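Local coordinates for protein insecticidal Delta-Endotoxin Cry8Ea1 (Bacillus Thuringiensis, PDB 3EB7) that is toxic to the soil-dwelling larvae of Holotrichia parallela, probably by binding to gut-cell receptors and opening pores in the cell membrane with its helical domain, at residues T287-F292 with Y297-I302; G254-S259 with P425-F430; G349-F352 with K357-G360; Y243-G248 with E396-P401. All blocks are in the same frame, centred on the assembly; numbering follows the deposited sequence.

Following the chain from the N terminus, the loop after strand 241-243 opens contact 4 at 243-248 and, a few residues on, contact 2 at 254-259. Contact 1 then closes the hairpin of strands 278-292 and 296-310, and contact 3, in series with it, closes that of 340-352 and 357-369. Contact 4 shuts its loop at 396-401 and contact 2 at 425-430, so these two cross, while both hairpins nest within each. Contacts 1 and 3 touch, placing two sheets of the central domain face to face; contact 2 ties the loop at 254-259 to a third sheet. Contact 4 joins 243-248 to the end of helix 395-398, beside helix 198-220 of the N-terminal domain.

Contact 1 of 4, residues T287-F292 with Y297-I302; sequences TGRSSF and YLKKWI. With SO4 (sulfate ion), chain E.
Thr287 packs its methyl CG2 against Lys299 CB at 3.9 Å, while its OG1 is taken by Tyr381 OH. Next along, Gly288 forms a two-way backbone pair with Lys300, and Gly288 O accepts from Lys300 N at 2.9 Å. Ile302 leans over this peptide, its CG1 3.8 Å from Gly288 N. The pairing is that of an antiparallel beta hairpin, strands 278-292 and 296-310, in one of the three sheets of the beta-prism domain of Cry toxins. Arg289 runs extended from CG to NE and lays its guanidinium on the Tyr297 ring, the two planes 26° apart. NH2 comes closest, 3.4 Å from Tyr297 CD1, and CZ is 4.5 Å from the ring centroid, so the cation-pi contact is off-centre. With CG set between its own backbone N and carbonyl carbon (chi1 58°), Tyr297 holds CB and the near part of its ring against the guanidinium. A sulfate, likely picked up from the crystallisation medium, sits beside Arg289, and Lys299 NZ gives its O3 a weak hydrogen bond of 3.2 Å. Ser290 and Leu298 form the next hydrogen-bonded pair, Ser290 N to Leu298 O at 2.8 Å. On the same face as Leu298 and Lys300, Ser290 OG shares a water with Lys300 NZ, an ammonium that also forms a salt bridge with Asp426. Ser291 meets Tyr297 through the two CB atoms, 4.1 Å apart.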
loop_
_atom_site.group_PDB
_atom_site.type_symbol
_atom_site.label_atom_id
_atom_site.label_comp_id
_atom_site.label_asym_id
_atom_site.label_seq_id
_atom_site.Cartn_x
_atom_site.Cartn_y
_atom_site.Cartn_z
ATOM N N THR A 287 -7.501 -31.458 5.629
ATOM C CA THR A 287 -6.218 -32.145 5.716
ATOM C C THR A 287 -6.248 -33.544 5.071
ATOM O O THR A 287 -7.209 -34.286 5.199
ATOM C CB THR A 287 -5.797 -32.240 7.192
ATOM O OG1 THR A 287 -5.755 -30.908 7.735
ATOM C CG2 THR A 287 -4.448 -32.914 7.342
ATOM N N GLY A 288 -5.177 -33.859 4.347
ATOM C CA GLY A 288 -4.926 -35.184 3.830
ATOM C C GLY A 288 -3.646 -35.741 4.427
ATOM O O GLY A 288 -2.828 -35.027 4.974
ATOM N N ARG A 289 -3.510 -37.052 4.327
ATOM C CA ARG A 289 -2.358 -37.775 4.802
ATOM C C ARG A 289 -1.667 -38.414 3.589
ATOM O O ARG A 289 -2.296 -39.169 2.841
ATOM C CB ARG A 289 -2.779 -38.843 5.826
ATOM C CG ARG A 289 -1.599 -39.518 6.506
ATOM C CD ARG A 289 -2.065 -40.438 7.663
ATOM N NE ARG A 289 -0.979 -40.924 8.519
ATOM C CZ ARG A 289 -0.130 -41.897 8.188
ATOM N NH1 ARG A 289 -0.219 -42.502 7.016
ATOM N NH2 ARG A 289 0.804 -42.283 9.029
ATOM N N SER A 290 -0.396 -38.079 3.384
ATOM C CA SER A 290 0.477 -38.786 2.446
ATOM C C SER A 290 1.497 -39.534 3.276
ATOM O O SER A 290 2.040 -39.002 4.235
ATOM C CB SER A 290 1.209 -37.798 1.562
ATOM O OG SER A 290 0.289 -36.960 0.907
ATOM N N SER A 291 1.744 -40.781 2.933
ATOM C CA SER A 291 2.670 -41.556 3.733
ATOM C C SER A 291 3.673 -42.290 2.895
ATOM O O SER A 291 3.433 -42.712 1.753
ATOM C CB SER A 291 1.967 -42.534 4.678
ATOM O OG SER A 291 1.546 -43.687 3.981
ATOM N N PHE A 292 4.827 -42.467 3.477
ATOM C CA PHE A 292 5.895 -43.202 2.878
ATOM C C PHE A 292 6.510 -44.083 3.935
ATOM O O PHE A 292 6.915 -43.603 4.941
ATOM C CB PHE A 292 6.963 -42.253 2.326
ATOM C CG PHE A 292 8.137 -42.950 1.860
ATOM C CD1 PHE A 292 8.021 -43.896 0.889
ATOM C CD2 PHE A 292 9.337 -42.765 2.459
ATOM C CE1 PHE A 292 9.078 -44.585 0.485
ATOM C CE2 PHE A 292 10.405 -43.456 2.052
ATOM C CZ PHE A 292 10.278 -44.365 1.059
ATOM N N TYR A 297 5.427 -39.550 7.437
ATOM C CA TYR A 297 4.149 -39.123 6.877
ATOM C C TYR A 297 3.978 -37.637 6.964
ATOM O O TYR A 297 4.461 -36.996 7.903
ATOM C CB TYR A 297 2.962 -39.811 7.575
ATOM C CG TYR A 297 2.910 -39.578 9.070
ATOM C CD1 TYR A 297 3.502 -40.475 9.943
ATOM C CD2 TYR A 297 2.294 -38.448 9.600
ATOM C CE1 TYR A 297 3.449 -40.276 11.335
ATOM C CE2 TYR A 297 2.243 -38.228 11.001
ATOM C CZ TYR A 297 2.826 -39.150 11.852
ATOM O OH TYR A 297 2.768 -38.971 13.208
ATOM N N LEU A 298 3.255 -37.125 5.968
ATOM C CA LEU A 298 2.893 -35.724 5.872
ATOM C C LEU A 298 1.365 -35.557 5.940
ATOM O O LEU A 298 0.625 -36.034 5.052
ATOM C CB LEU A 298 3.480 -35.109 4.578
ATOM C CG LEU A 298 3.243 -33.641 4.183
ATOM C CD1 LEU A 298 3.822 -32.649 5.221
ATOM C CD2 LEU A 298 3.767 -33.355 2.722
ATOM N N LYS A 299 0.905 -34.887 6.987
ATOM C CA LYS A 299 -0.486 -34.440 7.011
ATOM C C LYS A 299 -0.514 -32.967 6.628
ATOM O O LYS A 299 0.078 -32.114 7.309
ATOM C CB LYS A 299 -1.109 -34.626 8.371
ATOM C CG LYS A 299 -1.432 -36.009 8.733
ATOM C CD LYS A 299 -1.743 -35.999 10.225
ATOM C CE LYS A 299 -2.583 -37.149 10.614
ATOM N NZ LYS A 299 -2.396 -37.340 12.089
ATOM N N LYS A 300 -1.208 -32.669 5.532
ATOM C CA LYS A 300 -1.042 -31.379 4.883
ATOM C C LYS A 300 -2.371 -30.760 4.465
ATOM O O LYS A 300 -3.367 -31.435 4.349
ATOM C CB LYS A 300 -0.079 -31.501 3.687
ATOM C CG LYS A 300 -0.503 -32.492 2.634
ATOM C CD LYS A 300 0.388 -32.349 1.377
ATOM C CE LYS A 300 0.394 -33.599 0.464
ATOM N NZ LYS A 300 -0.912 -33.740 -0.192
ATOM N N TRP A 301 -2.340 -29.457 4.249
ATOM C CA TRP A 301 -3.454 -28.643 3.793
ATOM C C TRP A 301 -3.699 -28.992 2.317
ATOM O O TRP A 301 -2.856 -28.655 1.423
ATOM C CB TRP A 301 -2.993 -27.185 3.946
ATOM C CG TRP A 301 -3.952 -26.044 3.576
ATOM C CD1 TRP A 301 -4.870 -25.992 2.534
ATOM C CD2 TRP A 301 -4.017 -24.759 4.226
ATOM N NE1 TRP A 301 -5.509 -24.755 2.535
ATOM C CE2 TRP A 301 -4.993 -23.981 3.544
ATOM C CE3 TRP A 301 -3.336 -24.188 5.312
ATOM C CZ2 TRP A 301 -5.325 -22.681 3.941
ATOM C CZ3 TRP A 301 -3.672 -22.894 5.708
ATOM C CH2 TRP A 301 -4.662 -22.153 5.012
ATOM N N ILE A 302 -4.800 -29.710 2.071
ATOM C CA ILE A 302 -5.209 -30.108 0.708
ATOM C C ILE A 302 -6.402 -29.313 0.127
ATOM O O ILE A 302 -6.767 -29.504 -1.033
ATOM C CB ILE A 302 -5.529 -31.637 0.567
ATOM C CG1 ILE A 302 -6.729 -32.031 1.446
ATOM C CG2 ILE A 302 -4.317 -32.479 0.842
ATOM C CD1 ILE A 302 -7.264 -33.481 1.209
HETATM S S SO4 E . -2.823 -40.872 12.408
HETATM O O1 SO4 E . -2.770 -42.316 12.612
HETATM O O2 SO4 E . -3.929 -40.310 13.185
HETATM O O3 SO4 E . -1.523 -40.345 12.848
HETATM O O4 SO4 E . -3.037 -40.515 11.001
HETATM O O HOH W 1 -2.201 -35.575 1.395
#

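Contact 2 of 4, residues G254-S259 with P425-F430; sequences GSWYDS and PDVPVF
Trp256 meets Pro425 and Val427 where a loop closes over the start of strand 427-434, in the beta-prism domain that forms the middle of Cry toxins. The strand belongs to a small three-stranded antiparallel sheet, flanked by 241-243 and 414-422. The apolar contacts carry the joint. Val427 crosses the indole at about a right angle and sets CG2 over one face, 3.5 Å above the plane and towards the rim; its nearest ring atom is Trp256 CE3, at 3.9 Å from Val427 CG2. Tyr257 CB lies over the centre of the opposite face, so the indole is held from both sides. Pro425 approaches differently, its CG lying near the ring plane, 3.8 Å from Trp256 CE3 at the edge. Trp256 CG stands between its own backbone N and carbonyl carbon (chi1 68°), which directs the indole towards the strand. Leu266 and Phe270 of helix 263-270, Pro246 and Tyr359 also pack on it.

Backbone oxygens make the second kind of contact: Trp256 O touches Pro425 CG at 3.3 Å, and Ser259 O lies 3.5 Å from Pro425 CD. The proline, which follows a cis peptide bond, thus abuts the loop at two carbonyls.

Hydrogen bonds act within the loop rather than across it. Asp258 N donates to Ser255 O at 3.0 Å, closing a type I beta turn with Trp256 and Tyr257 at its corners. Ser255 N in turn donates to Asp258 OD2 at 3.1 Å, reaching that oxygen from well above the carboxylate plane, 66° out of it.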
loop_
_atom_site.group_PDB
_atom_site.type_symbol
_atom_site.label_atom_id
_atom_site.label_comp_id
_atom_site.label_asym_id
_atom_site.label_seq_id
_atom_site.Cartn_x
_atom_site.Cartn_y
_atom_site.Cartn_z
ATOM N N GLY A 254 14.727 -29.934 -4.099
ATOM C CA GLY A 254 13.464 -29.928 -4.846
ATOM C C GLY A 254 12.599 -28.737 -4.497
ATOM O O GLY A 254 12.393 -28.433 -3.326
ATOM N N SER A 255 12.109 -28.040 -5.516
ATOM C CA SER A 255 11.189 -26.925 -5.284
ATOM C C SER A 255 9.780 -27.248 -5.767
ATOM O O SER A 255 9.592 -28.007 -6.729
ATOM C CB SER A 255 11.701 -25.652 -5.903
ATOM O OG SER A 255 13.066 -25.483 -5.627
ATOM N N TRP A 256 8.795 -26.670 -5.093
ATOM C CA TRP A 256 7.397 -26.946 -5.425
ATOM C C TRP A 256 7.111 -26.633 -6.903
ATOM O O TRP A 256 6.323 -27.329 -7.556
ATOM C CB TRP A 256 6.440 -26.193 -4.465
ATOM C CG TRP A 256 6.447 -24.694 -4.621
ATOM C CD1 TRP A 256 7.199 -23.792 -3.922
ATOM C CD2 TRP A 256 5.664 -23.929 -5.554
ATOM N NE1 TRP A 256 6.907 -22.511 -4.328
ATOM C CE2 TRP A 256 5.978 -22.565 -5.338
ATOM C CE3 TRP A 256 4.714 -24.270 -6.538
ATOM C CZ2 TRP A 256 5.403 -21.540 -6.084
ATOM C CZ3 TRP A 256 4.139 -23.271 -7.279
ATOM C CH2 TRP A 256 4.461 -21.906 -7.034
ATOM N N TYR A 257 7.803 -25.627 -7.427
ATOM C CA TYR A 257 7.592 -25.103 -8.782
ATOM C C TYR A 257 8.357 -25.828 -9.866
ATOM O O TYR A 257 8.356 -25.420 -11.022
ATOM C CB TYR A 257 7.912 -23.607 -8.816
ATOM C CG TYR A 257 9.296 -23.184 -8.336
ATOM C CD1 TYR A 257 10.461 -23.737 -8.886
ATOM C CD2 TYR A 257 9.435 -22.169 -7.407
ATOM C CE1 TYR A 257 11.719 -23.323 -8.485
ATOM C CE2 TYR A 257 10.685 -21.750 -6.981
ATOM C CZ TYR A 257 11.813 -22.336 -7.516
ATOM O OH TYR A 257 13.041 -21.923 -7.112
ATOM N N ASP A 258 9.021 -26.908 -9.481
ATOM C CA ASP A 258 9.718 -27.790 -10.429
ATOM C C ASP A 258 8.707 -28.465 -11.329
ATOM O O ASP A 258 9.001 -28.772 -12.478
ATOM C CB ASP A 258 10.459 -28.905 -9.677
ATOM C CG ASP A 258 11.799 -28.458 -9.105
ATOM O OD1 ASP A 258 12.281 -27.333 -9.437
ATOM O OD2 ASP A 258 12.360 -29.272 -8.312
ATOM N N SER A 259 7.533 -28.775 -10.782
ATOM C CA SER A 259 6.489 -29.371 -11.610
ATOM C C SER A 259 5.136 -28.788 -11.230
ATOM O O SER A 259 4.448 -29.289 -10.365
ATOM C CB SER A 259 6.541 -30.891 -11.526
ATOM O OG SER A 259 5.672 -31.478 -12.474
ATOM N N PRO A 425 1.438 -29.243 -7.147
ATOM C CA PRO A 425 1.699 -29.290 -5.693
ATOM C C PRO A 425 0.674 -28.478 -4.843
ATOM O O PRO A 425 0.112 -27.497 -5.334
ATOM C CB PRO A 425 3.095 -28.703 -5.588
ATOM C CG PRO A 425 3.155 -27.724 -6.721
ATOM C CD PRO A 425 2.299 -28.272 -7.832
ATOM N N ASP A 426 0.426 -28.911 -3.602
ATOM C CA ASP A 426 -0.578 -28.285 -2.718
ATOM C C ASP A 426 0.048 -27.061 -2.069
ATOM O O ASP A 426 0.809 -27.171 -1.076
ATOM C CB ASP A 426 -1.068 -29.278 -1.659
ATOM C CG ASP A 426 -1.671 -30.559 -2.277
ATOM O OD1 ASP A 426 -2.223 -30.490 -3.407
ATOM O OD2 ASP A 426 -1.617 -31.639 -1.635
ATOM N N VAL A 427 -0.208 -25.911 -2.684
ATOM C CA VAL A 427 0.439 -24.680 -2.294
ATOM C C VAL A 427 -0.549 -23.502 -2.118
ATOM O O VAL A 427 -1.149 -23.046 -3.088
ATOM C CB VAL A 427 1.577 -24.257 -3.296
ATOM C CG1 VAL A 427 2.268 -23.020 -2.804
ATOM C CG2 VAL A 427 2.597 -25.352 -3.502
ATOM N N PRO A 428 -0.703 -23.018 -0.870
ATOM C CA PRO A 428 -1.461 -21.786 -0.580
ATOM C C PRO A 428 -0.674 -20.486 -0.778
ATOM O O PRO A 428 0.565 -20.471 -0.719
ATOM C CB PRO A 428 -1.875 -21.953 0.896
ATOM C CG PRO A 428 -0.920 -23.006 1.503
ATOM C CD PRO A 428 -0.167 -23.672 0.357
ATOM N N VAL A 429 -1.396 -19.400 -1.053
ATOM C CA VAL A 429 -0.799 -18.066 -1.089
ATOM C C VAL A 429 -1.615 -17.227 -0.111
ATOM O O VAL A 429 -2.841 -17.330 -0.069
ATOM C CB VAL A 429 -0.808 -17.468 -2.556
ATOM C CG1 VAL A 429 -0.495 -15.996 -2.587
ATOM C CG2 VAL A 429 0.189 -18.200 -3.430
ATOM N N PHE A 430 -0.936 -16.436 0.712
ATOM C CA PHE A 430 -1.618 -15.510 1.634
ATOM C C PHE A 430 -1.621 -14.108 1.029
ATOM O O PHE A 430 -0.613 -13.664 0.484
ATOM C CB PHE A 430 -0.912 -15.491 2.994
ATOM C CG PHE A 430 -1.042 -16.773 3.822
ATOM C CD1 PHE A 430 -0.314 -16.910 5.015
ATOM C CD2 PHE A 430 -1.869 -17.826 3.447
ATOM C CE1 PHE A 430 -0.429 -18.087 5.818
ATOM C CE2 PHE A 430 -1.979 -19.013 4.253
ATOM C CZ PHE A 430 -1.293 -19.133 5.413
#

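Contact 3 of 4, residues G349-F352 with K357-G360; sequences GVLF and KYYG
Val350 and Tyr359 lie side by side and point the same way, with Val350 CG2 3.7 Å from Tyr359 CE2 and the other methyl, CG1, over a face of the phenol ring. Val350 CG1 also touches Lys357 CB and lies over the rim of one face of the Phe352 ring, so a single methyl serves three neighbours. Next to it, Lys357 crosses Phe352 at a slant and brings its CD within 3.8 Å of Phe352 CE2: the contact is with the aliphatic part of the lysine, before its chain bends at the last torsion (chi4 76°). On the other side of the sheet, Leu351 CD2 rests 4.0 Å from Tyr358 CD1. The same ring edge meets the backbone, as Leu351 O lies in the plane of the ring at 3.6 Å from Tyr358 CD1.

These side chains are kept in register by an antiparallel beta hairpin, strands 340-352 and 357-369, in a second sheet of the beta-prism domain. Leu351 N donates to Tyr358 O at 2.8 Å. The glycine pair is more skewed: Gly349 N reaches Gly360 O at 2.7 Å but bends to 146° and stands 32° out of the carbonyl plane.

Further out, Val350 is bonded through its backbone to Gly389, which begins strand 389-394. Leu351 and Tyr358 both press on Ser290 of the neighbouring hairpin, where Leu351 also meets Leu298. On the opposite face Tyr359 packs against Trp256.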
loop_
_atom_site.group_PDB
_atom_site.type_symbol
_atom_site.label_atom_id
_atom_site.label_comp_id
_atom_site.label_asym_id
_atom_site.label_seq_id
_atom_site.Cartn_x
_atom_site.Cartn_y
_atom_site.Cartn_z
ATOM N N GLY A 349 6.183 -28.220 3.873
ATOM C CA GLY A 349 6.708 -29.566 4.063
ATOM C C GLY A 349 6.976 -30.247 2.739
ATOM O O GLY A 349 6.350 -29.907 1.709
ATOM N N VAL A 350 7.928 -31.184 2.772
ATOM C CA VAL A 350 8.205 -32.119 1.661
ATOM C C VAL A 350 8.342 -33.509 2.259
ATOM O O VAL A 350 9.139 -33.714 3.205
ATOM C CB VAL A 350 9.562 -31.862 0.899
ATOM C CG1 VAL A 350 9.611 -32.710 -0.391
ATOM C CG2 VAL A 350 9.759 -30.418 0.574
ATOM N N LEU A 351 7.579 -34.448 1.728
ATOM C CA LEU A 351 7.761 -35.852 2.075
ATOM C C LEU A 351 8.532 -36.536 0.930
ATOM O O LEU A 351 8.032 -36.610 -0.201
ATOM C CB LEU A 351 6.413 -36.563 2.355
ATOM C CG LEU A 351 6.465 -38.067 2.708
ATOM C CD1 LEU A 351 6.968 -38.298 4.143
ATOM C CD2 LEU A 351 5.129 -38.748 2.520
ATOM N N PHE A 352 9.730 -37.057 1.244
ATOM C CA PHE A 352 10.548 -37.801 0.256
ATOM C C PHE A 352 10.220 -39.299 0.216
ATOM O O PHE A 352 10.361 -40.017 1.211
ATOM C CB PHE A 352 12.046 -37.580 0.501
ATOM C CG PHE A 352 12.463 -36.122 0.496
ATOM C CD1 PHE A 352 12.637 -35.427 1.680
ATOM C CD2 PHE A 352 12.693 -35.453 -0.690
ATOM C CE1 PHE A 352 13.076 -34.114 1.674
ATOM C CE2 PHE A 352 13.114 -34.124 -0.704
ATOM C CZ PHE A 352 13.295 -33.451 0.467
ATOM N N LYS A 357 8.281 -36.825 -4.798
ATOM C CA LYS A 357 8.196 -35.914 -3.666
ATOM C C LYS A 357 6.772 -35.401 -3.552
ATOM O O LYS A 357 6.129 -35.179 -4.559
ATOM C CB LYS A 357 9.133 -34.734 -3.850
ATOM C CG LYS A 357 10.565 -35.130 -4.124
ATOM C CD LYS A 357 11.482 -33.928 -4.155
ATOM C CE LYS A 357 12.623 -34.189 -5.079
ATOM N NZ LYS A 357 12.186 -34.074 -6.494
ATOM N N TYR A 358 6.302 -35.210 -2.327
ATOM C CA TYR A 358 5.000 -34.605 -2.058
ATOM C C TYR A 358 5.220 -33.316 -1.299
ATOM O O TYR A 358 5.807 -33.328 -0.197
ATOM C CB TYR A 358 4.149 -35.435 -1.099
ATOM C CG TYR A 358 3.840 -36.884 -1.380
ATOM C CD1 TYR A 358 4.830 -37.880 -1.332
ATOM C CD2 TYR A 358 2.510 -37.285 -1.561
ATOM C CE1 TYR A 358 4.510 -39.236 -1.516
ATOM C CE2 TYR A 358 2.165 -38.639 -1.726
ATOM C CZ TYR A 358 3.165 -39.605 -1.711
ATOM O OH TYR A 358 2.779 -40.923 -1.889
ATOM N N TYR A 359 4.703 -32.223 -1.848
ATOM C CA TYR A 359 4.801 -30.926 -1.210
ATOM C C TYR A 359 3.501 -30.607 -0.523
ATOM O O TYR A 359 2.440 -31.051 -0.983
ATOM C CB TYR A 359 5.136 -29.843 -2.242
ATOM C CG TYR A 359 6.475 -30.068 -2.904
ATOM C CD1 TYR A 359 6.564 -30.793 -4.078
ATOM C CD2 TYR A 359 7.635 -29.527 -2.365
ATOM C CE1 TYR A 359 7.790 -31.001 -4.692
ATOM C CE2 TYR A 359 8.874 -29.736 -2.962
ATOM C CZ TYR A 359 8.934 -30.477 -4.109
ATOM O OH TYR A 359 10.115 -30.693 -4.713
ATOM N N GLY A 360 3.571 -29.864 0.583
ATOM C CA GLY A 360 2.362 -29.360 1.243
ATOM C C GLY A 360 2.636 -28.712 2.577
ATOM O O GLY A 360 3.660 -28.986 3.190
#

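Contact 4 of 4, residues Y243-G248 with E396-P401; sequences YTDPIG and EVELPP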
loop_
_atom_site.group_PDB
_atom_site.type_symbol
_atom_site.label_atom_id
_atom_site.label_comp_id
_atom_site.label_asym_id
_atom_site.label_seq_id
_atom_site.Cartn_x
_atom_site.Cartn_y
_atom_site.Cartn_z
ATOM N N TYR A 243 0.490 -9.841 -1.892
ATOM C CA TYR A 243 0.544 -11.269 -1.720
ATOM C C TYR A 243 1.943 -11.704 -1.323
ATOM O O TYR A 243 2.922 -11.308 -1.979
ATOM C CB TYR A 243 0.131 -11.954 -3.006
ATOM C CG TYR A 243 -1.305 -11.699 -3.405
ATOM C CD1 TYR A 243 -1.710 -10.461 -3.964
ATOM C CD2 TYR A 243 -2.255 -12.691 -3.258
ATOM C CE1 TYR A 243 -3.067 -10.246 -4.360
ATOM C CE2 TYR A 243 -3.608 -12.474 -3.654
ATOM C CZ TYR A 243 -3.987 -11.275 -4.198
ATOM O OH TYR A 243 -5.289 -11.124 -4.575
ATOM N N THR A 244 2.040 -12.515 -0.258
ATOM C CA THR A 244 3.340 -13.079 0.154
ATOM C C THR A 244 3.754 -14.207 -0.782
ATOM O O THR A 244 2.954 -14.644 -1.606
ATOM C CB THR A 244 3.370 -13.533 1.663
ATOM O OG1 THR A 244 2.208 -14.300 1.968
ATOM C CG2 THR A 244 3.425 -12.322 2.582
ATOM N N ASP A 245 5.000 -14.704 -0.664
ATOM C CA ASP A 245 5.449 -15.766 -1.578
ATOM C C ASP A 245 4.609 -17.041 -1.345
ATOM O O ASP A 245 4.151 -17.290 -0.249
ATOM C CB ASP A 245 6.950 -16.064 -1.444
ATOM C CG ASP A 245 7.879 -14.945 -2.004
ATOM O OD1 ASP A 245 7.472 -13.934 -2.639
ATOM O OD2 ASP A 245 9.100 -15.088 -1.774
ATOM N N PRO A 246 4.386 -17.848 -2.398
ATOM C CA PRO A 246 3.664 -19.094 -2.177
ATOM C C PRO A 246 4.306 -19.993 -1.066
ATOM O O PRO A 246 5.556 -20.050 -0.927
ATOM C CB PRO A 246 3.722 -19.764 -3.561
ATOM C CG PRO A 246 3.814 -18.668 -4.510
ATOM C CD PRO A 246 4.716 -17.651 -3.827
ATOM N N ILE A 247 3.458 -20.675 -0.278
ATOM C CA ILE A 247 3.930 -21.455 0.864
ATOM C C ILE A 247 4.226 -22.878 0.416
ATOM O O ILE A 247 3.431 -23.826 0.627
ATOM C CB ILE A 247 2.960 -21.380 2.074
ATOM C CG1 ILE A 247 2.634 -19.897 2.368
ATOM C CG2 ILE A 247 3.625 -22.017 3.308
ATOM C CD1 ILE A 247 1.454 -19.674 3.271
ATOM N N GLY A 248 5.370 -23.002 -0.252
ATOM C CA GLY A 248 5.874 -24.257 -0.799
ATOM C C GLY A 248 7.381 -24.273 -0.585
ATOM O O GLY A 248 8.034 -23.230 -0.557
ATOM N N GLU A 396 6.654 -11.953 8.588
ATOM C CA GLU A 396 7.297 -10.692 9.001
ATOM C C GLU A 396 8.598 -10.425 8.283
ATOM O O GLU A 396 9.136 -9.344 8.397
ATOM C CB GLU A 396 7.553 -10.642 10.515
ATOM C CG GLU A 396 6.274 -10.540 11.325
ATOM C CD GLU A 396 6.560 -10.259 12.790
ATOM O OE1 GLU A 396 5.809 -9.452 13.389
ATOM O OE2 GLU A 396 7.545 -10.842 13.331
ATOM N N VAL A 397 9.117 -11.400 7.568
ATOM C CA VAL A 397 10.256 -11.187 6.698
ATOM C C VAL A 397 9.820 -10.342 5.456
ATOM O O VAL A 397 10.527 -9.434 5.015
ATOM C CB VAL A 397 10.912 -12.572 6.305
ATOM C CG1 VAL A 397 11.961 -12.418 5.191
ATOM C CG2 VAL A 397 11.530 -13.228 7.531
ATOM N N GLU A 398 8.646 -10.653 4.913
ATOM C CA GLU A 398 8.112 -9.974 3.720
ATOM C C GLU A 398 7.260 -8.760 4.106
ATOM O O GLU A 398 7.360 -7.700 3.485
ATOM C CB GLU A 398 7.336 -10.984 2.871
ATOM C CG GLU A 398 8.140 -12.264 2.652
ATOM C CD GLU A 398 7.494 -13.266 1.705
ATOM O OE1 GLU A 398 8.054 -14.381 1.516
ATOM O OE2 GLU A 398 6.442 -12.954 1.113
ATOM N N LEU A 399 6.501 -8.904 5.191
ATOM C CA LEU A 399 5.642 -7.857 5.769
ATOM C C LEU A 399 5.985 -7.475 7.246
ATOM O O LEU A 399 5.175 -7.733 8.197
ATOM C CB LEU A 399 4.187 -8.339 5.656
ATOM C CG LEU A 399 3.692 -8.530 4.225
ATOM C CD1 LEU A 399 2.296 -9.062 4.217
ATOM C CD2 LEU A 399 3.768 -7.220 3.419
ATOM N N PRO A 400 7.165 -6.829 7.453
ATOM C CA PRO A 400 7.628 -6.549 8.823
ATOM C C PRO A 400 6.778 -5.538 9.547
ATOM O O PRO A 400 6.018 -4.808 8.915
ATOM C CB PRO A 400 9.063 -5.990 8.626
ATOM C CG PRO A 400 9.042 -5.383 7.266
ATOM C CD PRO A 400 8.142 -6.349 6.447
ATOM N N PRO A 401 6.892 -5.487 10.882
ATOM C CA PRO A 401 6.273 -4.385 11.633
ATOM C C PRO A 401 6.901 -3.025 11.264
ATOM O O PRO A 401 7.977 -2.981 10.647
ATOM C CB PRO A 401 6.551 -4.759 13.104
ATOM C CG PRO A 401 6.836 -6.177 13.096
ATOM C CD PRO A 401 7.532 -6.459 11.781
#
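Glu398 CG is anti to its own carbonyl carbon (chi1 -49°), and the side chain runs extended from there, which carries its carboxylate across to Thr244 and Asp245. There OE2 accepts from Asp245 N at 2.9 Å, with 154° at the hydrogen, using the syn lone pair on the side of its partner oxygen. The same oxygen comes close to a neighbouring carbon, Thr244 CB, at 3.2 Å. Thr244 turns CG2 towards Leu399 CD1, 3.8 Å away, while its OG1 is engaged by Phe430 O and Trp432 NE1 of strand 427-434.

The two acidic side chains are close: Asp245 OD2 and Glu398 OE1 are 3.5 Å apart, and the carboxylate planes stand at 60° to each other. Arg209 probably offsets this repulsion, its NH1 bonding to Asp245 OD1 and Tyr243 O and its NH2 to Glu398 OE2, which is thus gripped by a backbone N-H and a guanidinium together. This clamp links helix 198-220, the last long helix of the N-terminal bundle, to the beta-prism, and probably helps to hold the two together at the domain interface of a three-domain Cry toxin.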